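Local atomic coordinates of adhesion and penetration protein autotransporter (Haemophilus influenzae, PDB entry 3SYJ), a protein that promotes adherence to and invasion of host cells by binding a host cell structure, self-associates to drive bacterial aggregation, and is probably a serine protease. Residues G863-T868 with D877-S882; I707-T710 with T714-V717; F735-S738 with T742-G745; V687-T690 with V694-S697; V641-S646 with N670-R675. All blocks are in the same frame, centred on the assembly; numbering follows the deposited sequence.

Followed from the N terminus, the five contacts come in series; none nests in or crosses another. Interaction 5 comes first and closes the longest loop, 23 residues, setting a turn of the beta-helix against strand 669-675. That strand pairs with 682-688, whose end enters interaction 4, a short loop leading into helix 692-697; the two contacts touch, and Val687 N probably bonds to Asn670 O. Interactions 2 and 3 each close a three-residue loop at a turn of the beta-helix and meet through the neighbouring parallel strands 714-718 and 734-738. Interaction 1, a hairpin with eight residues between its segments, stands apart, its centre about 27 Å from that of interaction 3.

Interaction 1: residues G863-T868 with D877-S882; sequences GTFQFT and DKLKLS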
# COMPACT_ATOMS: atom_id res chain seq x y z
N GLY A 863 -12.98 12.17 28.56
CA GLY A 863 -12.79 12.96 27.36
C GLY A 863 -14.08 13.13 26.59
O GLY A 863 -15.17 12.99 27.14
N THR A 864 -13.96 13.44 25.30
CA THR A 864 -15.13 13.68 24.46
C THR A 864 -15.10 12.82 23.21
O THR A 864 -14.03 12.59 22.64
CB THR A 864 -15.20 15.15 24.03
OG1 THR A 864 -15.40 15.98 25.18
CG2 THR A 864 -16.35 15.38 23.04
N PHE A 865 -16.26 12.33 22.79
CA PHE A 865 -16.42 11.71 21.48
C PHE A 865 -17.37 12.56 20.64
O PHE A 865 -18.47 12.89 21.09
CB PHE A 865 -16.97 10.29 21.60
CG PHE A 865 -16.00 9.30 22.20
CD1 PHE A 865 -15.04 8.67 21.41
CD2 PHE A 865 -16.06 8.97 23.54
CE1 PHE A 865 -14.16 7.75 21.96
CE2 PHE A 865 -15.18 8.06 24.10
CZ PHE A 865 -14.23 7.45 23.30
N GLN A 866 -16.95 12.92 19.43
CA GLN A 866 -17.78 13.71 18.52
C GLN A 866 -18.40 12.83 17.43
O GLN A 866 -17.69 12.15 16.69
CB GLN A 866 -16.97 14.85 17.89
CG GLN A 866 -16.49 15.87 18.90
CD GLN A 866 -15.77 17.05 18.27
OE1 GLN A 866 -15.11 16.92 17.24
NE2 GLN A 866 -15.88 18.21 18.90
N PHE A 867 -19.73 12.85 17.35
CA PHE A 867 -20.48 12.01 16.43
C PHE A 867 -21.11 12.82 15.30
O PHE A 867 -21.45 13.99 15.48
CB PHE A 867 -21.60 11.28 17.16
CG PHE A 867 -21.16 10.08 17.94
CD1 PHE A 867 -21.50 8.80 17.53
CD2 PHE A 867 -20.41 10.22 19.10
CE1 PHE A 867 -21.11 7.69 18.25
CE2 PHE A 867 -20.01 9.11 19.83
CZ PHE A 867 -20.36 7.85 19.40
N THR A 868 -21.26 12.18 14.14
CA THR A 868 -22.17 12.68 13.12
C THR A 868 -23.29 11.66 12.99
O THR A 868 -23.11 10.49 13.32
CB THR A 868 -21.49 12.88 11.75
OG1 THR A 868 -21.09 11.62 11.21
CG2 THR A 868 -20.27 13.80 11.87
N ASP A 877 -22.27 7.52 13.22
CA ASP A 877 -20.98 6.99 13.65
C ASP A 877 -21.26 6.14 14.88
O ASP A 877 -22.23 6.38 15.60
CB ASP A 877 -20.00 8.11 14.00
CG ASP A 877 -19.61 8.95 12.79
OD1 ASP A 877 -19.41 8.38 11.70
OD2 ASP A 877 -19.50 10.18 12.95
N LYS A 878 -20.42 5.14 15.13
CA LYS A 878 -20.64 4.22 16.22
C LYS A 878 -19.43 4.11 17.14
O LYS A 878 -18.29 4.21 16.70
CB LYS A 878 -21.01 2.83 15.69
CG LYS A 878 -22.35 2.79 14.95
CD LYS A 878 -23.49 3.17 15.88
CE LYS A 878 -24.73 3.65 15.12
NZ LYS A 878 -25.38 2.55 14.37
N LEU A 879 -19.69 3.91 18.43
CA LEU A 879 -18.64 3.61 19.39
C LEU A 879 -18.96 2.24 19.98
O LEU A 879 -19.93 2.08 20.72
CB LEU A 879 -18.58 4.68 20.47
CG LEU A 879 -17.51 4.54 21.57
CD1 LEU A 879 -16.12 4.42 20.96
CD2 LEU A 879 -17.59 5.71 22.53
N LYS A 880 -18.15 1.25 19.62
CA LYS A 880 -18.37 -0.13 20.04
C LYS A 880 -17.41 -0.51 21.16
O LYS A 880 -16.20 -0.55 20.97
CB LYS A 880 -18.19 -1.07 18.84
CG LYS A 880 -18.39 -2.54 19.15
CD LYS A 880 -18.30 -3.38 17.89
CE LYS A 880 -19.46 -3.10 16.95
NZ LYS A 880 -19.64 -4.19 15.95
N LEU A 881 -17.96 -0.78 22.34
CA LEU A 881 -17.14 -1.03 23.52
C LEU A 881 -17.33 -2.44 24.07
O LEU A 881 -18.21 -3.18 23.63
CB LEU A 881 -17.45 -0.01 24.61
CG LEU A 881 -17.45 1.46 24.18
CD1 LEU A 881 -17.79 2.36 25.35
CD2 LEU A 881 -16.10 1.84 23.58
N SER A 882 -16.49 -2.81 25.03
CA SER A 882 -16.58 -4.12 25.66
C SER A 882 -17.09 -3.98 27.09
O SER A 882 -17.46 -2.89 27.52
CB SER A 882 -15.21 -4.79 25.68
OG SER A 882 -14.37 -4.18 26.66
O HOH W 1 -17.70 12.26 13.86
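Asp877 meets Thr868 with both its backbone and its side chain. Its amide gives a straight bond to the carbonyl, Asp877 N to Thr868 O at 3.1 Å. Its carboxylate turns back on the same residue: Asp877 OD2 accepts Thr868 N at 2.9 Å and Thr868 OG1 at 2.8 Å. Both donors come from one face of the carboxylate, the amide on the anti side and the hydroxyl from well above the plane. The other oxygen, OD1, is taken by Asn851 N and Asn821 ND2, which should fix the rotation of the group. Asp877 O lies in the plane of the Phe867 ring at its edge, 3.2 Å from CE1.

Two residues on, Leu879 CB abuts Phe867 CZ at 3.8 Å, while CG, anti to the backbone N (chi1 -179°), carries CD2 over the middle of the Phe865 ring. In this CH-pi contact Leu879 CD2 stands 3.6 Å from the centroid of the Phe865 ring, only 8° off the normal. Past the bonded end the strand segments run 132° apart in direction, well short of antiparallel, and diverge: a beta hairpin with an apolar interior, set in the beta-helix of the pertactin-like region.

Interaction 2: residues I707-T710 with T714-V717; sequences INLT and TANV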
# COMPACT_ATOMS: atom_id res chain seq x y z
N ILE A 707 13.53 4.33 9.93
CA ILE A 707 14.19 4.11 11.20
C ILE A 707 13.74 2.80 11.84
O ILE A 707 12.54 2.54 11.98
CB ILE A 707 13.93 5.27 12.18
CG1 ILE A 707 14.35 6.60 11.55
CG2 ILE A 707 14.67 5.04 13.50
CD1 ILE A 707 14.16 7.79 12.46
N ASN A 708 14.70 1.97 12.20
CA ASN A 708 14.40 0.76 12.93
C ASN A 708 15.05 0.78 14.29
O ASN A 708 16.26 0.95 14.40
CB ASN A 708 14.86 -0.47 12.15
CG ASN A 708 13.93 -0.82 11.03
OD1 ASN A 708 13.48 -1.97 10.93
ND2 ASN A 708 13.61 0.15 10.19
N LEU A 709 14.23 0.62 15.32
CA LEU A 709 14.71 0.52 16.68
C LEU A 709 14.50 -0.89 17.21
O LEU A 709 13.42 -1.47 17.05
CB LEU A 709 13.98 1.52 17.58
CG LEU A 709 13.98 2.97 17.11
CD1 LEU A 709 13.29 3.84 18.14
CD2 LEU A 709 15.41 3.44 16.90
N THR A 710 15.53 -1.45 17.83
CA THR A 710 15.43 -2.77 18.43
C THR A 710 15.94 -2.72 19.87
O THR A 710 16.42 -1.68 20.32
CB THR A 710 16.19 -3.85 17.63
OG1 THR A 710 17.60 -3.57 17.64
CG2 THR A 710 15.70 -3.88 16.18
N THR A 714 16.55 3.98 21.57
CA THR A 714 15.68 5.14 21.61
C THR A 714 15.98 6.05 20.43
O THR A 714 17.14 6.20 20.04
CB THR A 714 15.88 5.93 22.91
OG1 THR A 714 15.46 5.12 24.02
CG2 THR A 714 15.07 7.21 22.89
N ALA A 715 14.95 6.65 19.86
CA ALA A 715 15.13 7.67 18.83
C ALA A 715 14.22 8.87 19.06
O ALA A 715 13.09 8.73 19.52
CB ALA A 715 14.92 7.09 17.45
N ASN A 716 14.72 10.05 18.72
CA ASN A 716 14.03 11.29 19.01
C ASN A 716 14.11 12.25 17.82
O ASN A 716 15.19 12.75 17.51
CB ASN A 716 14.67 11.94 20.23
CG ASN A 716 13.65 12.55 21.17
OD1 ASN A 716 13.01 13.56 20.85
ND2 ASN A 716 13.50 11.94 22.34
N VAL A 717 12.99 12.48 17.16
CA VAL A 717 12.95 13.49 16.10
C VAL A 717 12.22 14.70 16.63
O VAL A 717 11.04 14.62 16.98
CB VAL A 717 12.26 12.98 14.82
CG1 VAL A 717 12.14 14.12 13.82
CG2 VAL A 717 13.04 11.83 14.22
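A turn of the right-handed beta-helix, where the chain leaves strand 701-709 and enters strand 714-718 after a short loop, brings Leu709 down on Ala715. The two strands do not pair: no hydrogen bond joins the segments, their axes come no nearer than 8.0 Å, and their directions differ by 146°. What holds them to each other is side-chain packing across the helix interior.

Leu709 does most of it. With CG anti to the carbonyl carbon (chi1 -53°), the isobutyl group reaches over to the other strand and straddles the methyl of Ala715. Leu709 CD1 lies 3.7 Å from Ala715 CB, and Leu709 CD2 is at the same 3.7 Å from that carbon. Beside the alanine methyl, Leu709 CD1 also rests on the backbone, 3.7 Å from Ala715 N and 4.2 Å from Thr714 C. Two residues earlier Ile707 adds a looser touch, its CG2 branch standing 4.5 Å from Ala715 CB.

Both Leu709 and Ala715 also pack on Phe735 of strand 734-738, one coil further on. Ile707 and Leu709 bond through their backbones to Asn726 and Thr728, Asn708 to Trp652 and Val654. Aliphatic residues meeting inside the corner while backbone bonds run to neighbouring coils is the build of a parallel beta-helix core, here in the second beta-solenoid repeat region.

Interaction 3: residues F735-S738 with T742-G745; sequences FTLS and TQIG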
# COMPACT_ATOMS: atom_id res chain seq x y z
N PHE A 735 10.32 5.55 20.65
CA PHE A 735 10.44 6.61 19.66
C PHE A 735 9.59 7.81 20.02
O PHE A 735 8.41 7.66 20.35
CB PHE A 735 10.05 6.10 18.27
CG PHE A 735 9.99 7.19 17.23
CD1 PHE A 735 11.15 7.76 16.74
CD2 PHE A 735 8.77 7.63 16.74
CE1 PHE A 735 11.10 8.76 15.78
CE2 PHE A 735 8.71 8.62 15.78
CZ PHE A 735 9.88 9.19 15.29
N THR A 736 10.18 9.00 19.94
CA THR A 736 9.47 10.23 20.26
C THR A 736 9.53 11.25 19.13
O THR A 736 10.60 11.59 18.64
CB THR A 736 10.02 10.88 21.54
OG1 THR A 736 9.94 9.96 22.64
CG2 THR A 736 9.21 12.12 21.88
N LEU A 737 8.36 11.74 18.72
CA LEU A 737 8.27 12.84 17.78
C LEU A 737 7.74 14.02 18.57
O LEU A 737 6.64 13.95 19.11
CB LEU A 737 7.31 12.51 16.64
CG LEU A 737 7.23 13.50 15.47
CD1 LEU A 737 8.51 13.49 14.65
CD2 LEU A 737 6.04 13.17 14.59
N SER A 738 8.53 15.09 18.67
CA SER A 738 8.17 16.19 19.56
C SER A 738 8.55 17.57 19.06
O SER A 738 9.13 17.74 17.99
CB SER A 738 8.80 15.96 20.94
OG SER A 738 10.19 16.19 20.90
N THR A 742 7.94 17.14 12.21
CA THR A 742 6.98 16.49 11.32
C THR A 742 7.51 15.15 10.84
O THR A 742 8.71 14.99 10.62
CB THR A 742 6.70 17.38 10.10
OG1 THR A 742 6.16 18.63 10.54
CG2 THR A 742 5.70 16.72 9.16
N GLN A 743 6.62 14.17 10.71
CA GLN A 743 6.96 12.91 10.05
C GLN A 743 6.00 12.60 8.91
O GLN A 743 4.79 12.58 9.09
CB GLN A 743 6.96 11.73 11.03
CG GLN A 743 7.09 10.39 10.31
CD GLN A 743 7.05 9.19 11.23
OE1 GLN A 743 6.80 9.31 12.43
NE2 GLN A 743 7.29 8.00 10.67
N ILE A 744 6.56 12.35 7.73
CA ILE A 744 5.76 11.82 6.64
C ILE A 744 6.11 10.35 6.50
O ILE A 744 7.10 9.99 5.85
CB ILE A 744 6.03 12.52 5.30
CG1 ILE A 744 6.09 14.04 5.50
CG2 ILE A 744 4.95 12.15 4.30
CD1 ILE A 744 4.78 14.65 5.90
N GLY A 745 5.31 9.51 7.14
CA GLY A 745 5.52 8.07 7.16
C GLY A 745 4.75 7.41 8.28
O GLY A 745 4.10 8.08 9.08
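Leu737 and Gln743 supply the aliphatic part of this contact. Leu737 CG stands anti to the backbone N (chi1 -173°), and this sends the branched end across to the opposite strand. Leu737 CD2 settles 3.9 Å from Gln743 CB and 4.0 Å from Gln743 N, so the leucine presses on the root of the glutamine rather than on its amide. The other branch rests on the main chain, Leu737 CD1 lying 4.3 Å from Thr742 C.

The aromatic part is lighter. One corner of the Phe735 ring reaches the amide end of Gln743, with Phe735 CE2 3.9 Å from Gln743 OE1. The amide is turned almost perpendicular to the ring, the two planes 80° apart, and the oxygen approaches obliquely.

No hydrogen bond runs between the segments. Their strands approach to 8.1 Å at 118°; here a beta-helix coil turns from one face to the next. Strand 734-738 bonds to strands 714-718 and 754-758, and strand 742-744 pairs in parallel with 721-723 and 761-763.

The amide nitrogen finds its partners outside the two segments. The extended Gln743 chain points into the interior of the coil, where NE2 gives a hydrogen bond to Gly725 O and a weak one to Asn746 O. OE1, by contrast, is buried by this contact and has no partner in the model. Thr742, whose CB points away from Leu737, bonds instead through OG1 to Asn761 ND2.

Interaction 4: residues V687-T690 with V694-S697; sequences VDLT and VINS
Leu689 packs its branched end against the side chains of Val694 and Ile695. It comes in obliquely to both: Leu689 CD1 lies 3.6 Å from Val694 CG1 and 3.7 Å from Ile695 CG1, and Leu689 CG is likewise 3.7 Å from Ile695 CG1. The leucine reaches this position because CG stands anti to the backbone N (chi1 -178°). It therefore sits against the first turn of a short helix.

A second set of touches runs from side chain to backbone. Ile695 CD1 reaches the backbone carbonyls, 3.7 Å from Leu689 O and 3.8 Å from Thr690 O.

No hydrogen bond crosses the contact. Within 694-697 Val694 O accepts two, one from Ser697 N at 3.0 Å and one from Ser697 OG at 2.9 Å, so the amide and the hydroxyl of one serine share this carbonyl, closing the turn at Val694.

Helix 692-697 thus follows strand 682-688 after a short turn and folds back on its end. The strand is paired antiparallel with 669-675, where Leu689 also touches Asn670, while Val694 faces Asp619 and Leu689 reaches Ile698 before the chain enters strand 701-709.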
# COMPACT_ATOMS: atom_id res chain seq x y z
N VAL A 687 23.80 25.41 24.19
CA VAL A 687 23.65 26.78 23.72
C VAL A 687 22.16 27.08 23.60
O VAL A 687 21.40 26.27 23.08
CB VAL A 687 24.30 26.99 22.33
CG1 VAL A 687 24.07 28.41 21.82
CG2 VAL A 687 25.79 26.66 22.37
N ASP A 688 21.76 28.24 24.11
CA ASP A 688 20.39 28.69 23.93
C ASP A 688 20.12 29.08 22.48
O ASP A 688 20.89 29.82 21.87
CB ASP A 688 20.09 29.87 24.84
CG ASP A 688 19.21 29.50 26.00
OD1 ASP A 688 19.55 29.86 27.14
OD2 ASP A 688 18.17 28.83 25.75
N LEU A 689 19.02 28.57 21.94
CA LEU A 689 18.57 28.94 20.61
C LEU A 689 17.36 29.86 20.72
O LEU A 689 16.23 29.41 20.61
CB LEU A 689 18.21 27.68 19.81
CG LEU A 689 17.76 27.88 18.36
CD1 LEU A 689 18.72 28.79 17.60
CD2 LEU A 689 17.60 26.53 17.65
N THR A 690 17.61 31.15 20.95
CA THR A 690 16.53 32.09 21.23
C THR A 690 16.45 33.26 20.25
O THR A 690 15.41 33.91 20.14
CB THR A 690 16.63 32.62 22.67
OG1 THR A 690 17.94 33.14 22.89
CG2 THR A 690 16.38 31.49 23.66
N VAL A 694 18.85 33.75 14.18
CA VAL A 694 19.52 32.47 14.22
C VAL A 694 18.51 31.36 13.93
O VAL A 694 18.76 30.50 13.09
CB VAL A 694 20.18 32.22 15.59
CG1 VAL A 694 20.86 30.87 15.60
CG2 VAL A 694 21.18 33.33 15.90
N ILE A 695 17.38 31.40 14.61
CA ILE A 695 16.34 30.40 14.43
C ILE A 695 15.89 30.31 12.99
O ILE A 695 15.71 29.22 12.44
CB ILE A 695 15.12 30.69 15.34
CG1 ILE A 695 15.47 30.39 16.80
CG2 ILE A 695 13.91 29.87 14.91
CD1 ILE A 695 14.55 31.06 17.78
N ASN A 696 15.72 31.47 12.36
CA ASN A 696 15.23 31.51 10.98
C ASN A 696 16.28 31.06 9.98
O ASN A 696 15.94 30.75 8.84
CB ASN A 696 14.73 32.91 10.61
CG ASN A 696 13.40 33.26 11.27
OD1 ASN A 696 12.59 32.38 11.58
ND2 ASN A 696 13.18 34.55 11.47
N SER A 697 17.54 31.04 10.40
CA SER A 697 18.62 30.68 9.49
C SER A 697 18.86 29.17 9.47
O SER A 697 19.52 28.65 8.57
CB SER A 697 19.92 31.39 9.89
OG SER A 697 20.59 30.66 10.90

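Interaction 5: residues V641-S646 with N670-R675; sequences VSRNVS and NTICTR
The turn at residues 641-646 passes strand 670-675 with Ser642 CA and Ile672 CA 7.0 Å apart, and no direct hydrogen bond joins the two. Two waters carry the polar link instead, both of them bonded to Ser642 OG. One lies 2.8 Å from Cys673 N, whose N-H it accepts; the other donates to Thr671 O, also at 2.8 Å. The serine hydroxyl, anti to its own backbone N (chi1 -167°), thereby reaches two backbone groups of the strand.

Beside the waters the side chains meet in van der Waals packing. Ile672 CD1 comes 3.7 Å from Ser642 OG and 3.9 Å from Arg643 CD, the arginine's methylene chain crossing the isoleucine at about a right angle. The guanidinium is occupied by its own neighbour: Arg643 NE bonds to Asn644 OD1 at 2.7 Å, nearly along the carbonyl direction, and NH2 adds a weak bond there. Beyond the segments Arg643 also forms a salt bridge with Asp619 and a cation-pi contact with Trp622.

Strand 669-675 forms an antiparallel hairpin with 682-688, tied by the Cys673-Cys684 disulfide. The hairpin lies alongside the beta-helix: Ile672 also touches Trp622 of strand 622-629, and Cys673 touches Phe588 of strand 586-593.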
# COMPACT_ATOMS: atom_id res chain seq x y z
N VAL A 641 22.07 14.36 15.06
CA VAL A 641 22.05 15.20 13.87
C VAL A 641 21.67 16.61 14.30
O VAL A 641 20.54 16.85 14.74
CB VAL A 641 21.07 14.68 12.81
CG1 VAL A 641 21.16 15.50 11.53
CG2 VAL A 641 21.33 13.20 12.53
N SER A 642 22.62 17.54 14.18
CA SER A 642 22.51 18.85 14.82
C SER A 642 22.22 19.90 13.76
O SER A 642 21.79 19.58 12.66
CB SER A 642 23.85 19.23 15.47
OG SER A 642 23.71 20.35 16.33
N ARG A 643 22.47 21.17 14.10
CA ARG A 643 21.95 22.31 13.34
C ARG A 643 22.65 22.46 12.00
O ARG A 643 23.79 22.04 11.83
CB ARG A 643 22.08 23.61 14.14
CG ARG A 643 23.49 23.90 14.67
CD ARG A 643 23.59 25.33 15.21
NE ARG A 643 23.42 26.31 14.15
CZ ARG A 643 23.56 27.62 14.30
NH1 ARG A 643 23.87 28.13 15.49
NH2 ARG A 643 23.37 28.43 13.26
N ASN A 644 21.95 23.08 11.05
CA ASN A 644 22.46 23.31 9.71
C ASN A 644 22.85 22.03 8.96
O ASN A 644 23.87 21.97 8.27
CB ASN A 644 23.59 24.34 9.71
CG ASN A 644 23.13 25.69 10.24
OD1 ASN A 644 23.33 26.00 11.42
ND2 ASN A 644 22.49 26.50 9.38
N VAL A 645 22.02 21.00 9.12
CA VAL A 645 22.09 19.84 8.26
C VAL A 645 20.85 19.90 7.38
O VAL A 645 19.73 19.75 7.86
CB VAL A 645 22.09 18.52 9.06
CG1 VAL A 645 22.09 17.33 8.10
CG2 VAL A 645 23.28 18.46 10.01
N SER A 646 21.07 20.15 6.09
CA SER A 646 19.96 20.29 5.16
C SER A 646 19.22 18.98 5.04
O SER A 646 17.99 18.94 5.02
CB SER A 646 20.47 20.71 3.78
OG SER A 646 20.91 22.06 3.81
N ASN A 670 20.37 23.52 23.12
CA ASN A 670 20.78 22.34 22.38
C ASN A 670 22.28 22.20 22.51
O ASN A 670 22.99 23.20 22.62
CB ASN A 670 20.39 22.47 20.91
CG ASN A 670 18.93 22.87 20.73
OD1 ASN A 670 18.07 22.02 20.52
ND2 ASN A 670 18.66 24.16 20.83
N THR A 671 22.78 20.97 22.50
CA THR A 671 24.22 20.75 22.52
C THR A 671 24.79 21.00 21.12
O THR A 671 24.47 20.29 20.17
CB THR A 671 24.58 19.34 23.01
OG1 THR A 671 24.03 19.13 24.32
CG2 THR A 671 26.09 19.18 23.08
N ILE A 672 25.63 22.02 20.99
CA ILE A 672 26.19 22.37 19.68
C ILE A 672 27.69 22.10 19.66
O ILE A 672 28.43 22.55 20.53
CB ILE A 672 25.92 23.85 19.34
CG1 ILE A 672 24.42 24.16 19.40
CG2 ILE A 672 26.48 24.21 17.96
CD1 ILE A 672 23.57 23.30 18.50
N CYS A 673 28.14 21.35 18.65
CA CYS A 673 29.55 21.02 18.49
C CYS A 673 30.17 21.79 17.35
O CYS A 673 29.69 21.73 16.22
CB CYS A 673 29.71 19.52 18.20
SG CYS A 673 29.50 18.50 19.64
N THR A 674 31.24 22.52 17.64
CA THR A 674 31.94 23.29 16.62
C THR A 674 33.44 23.18 16.83
O THR A 674 33.91 23.09 17.97
CB THR A 674 31.58 24.79 16.69
OG1 THR A 674 31.89 25.28 18.00
CG2 THR A 674 30.10 25.01 16.42
N ARG A 675 34.19 23.17 15.73
CA ARG A 675 35.65 23.16 15.79
C ARG A 675 36.23 24.53 15.44
O ARG A 675 35.80 25.17 14.48
CB ARG A 675 36.26 22.08 14.89
CG ARG A 675 37.73 22.35 14.60
CD ARG A 675 38.62 21.11 14.59
NE ARG A 675 38.79 20.61 13.24
CZ ARG A 675 39.92 20.09 12.75
NH1 ARG A 675 41.02 20.01 13.49
NH2 ARG A 675 39.93 19.66 11.50
O HOH W 2 26.70 20.80 16.37
O HOH W 3 22.24 19.59 18.60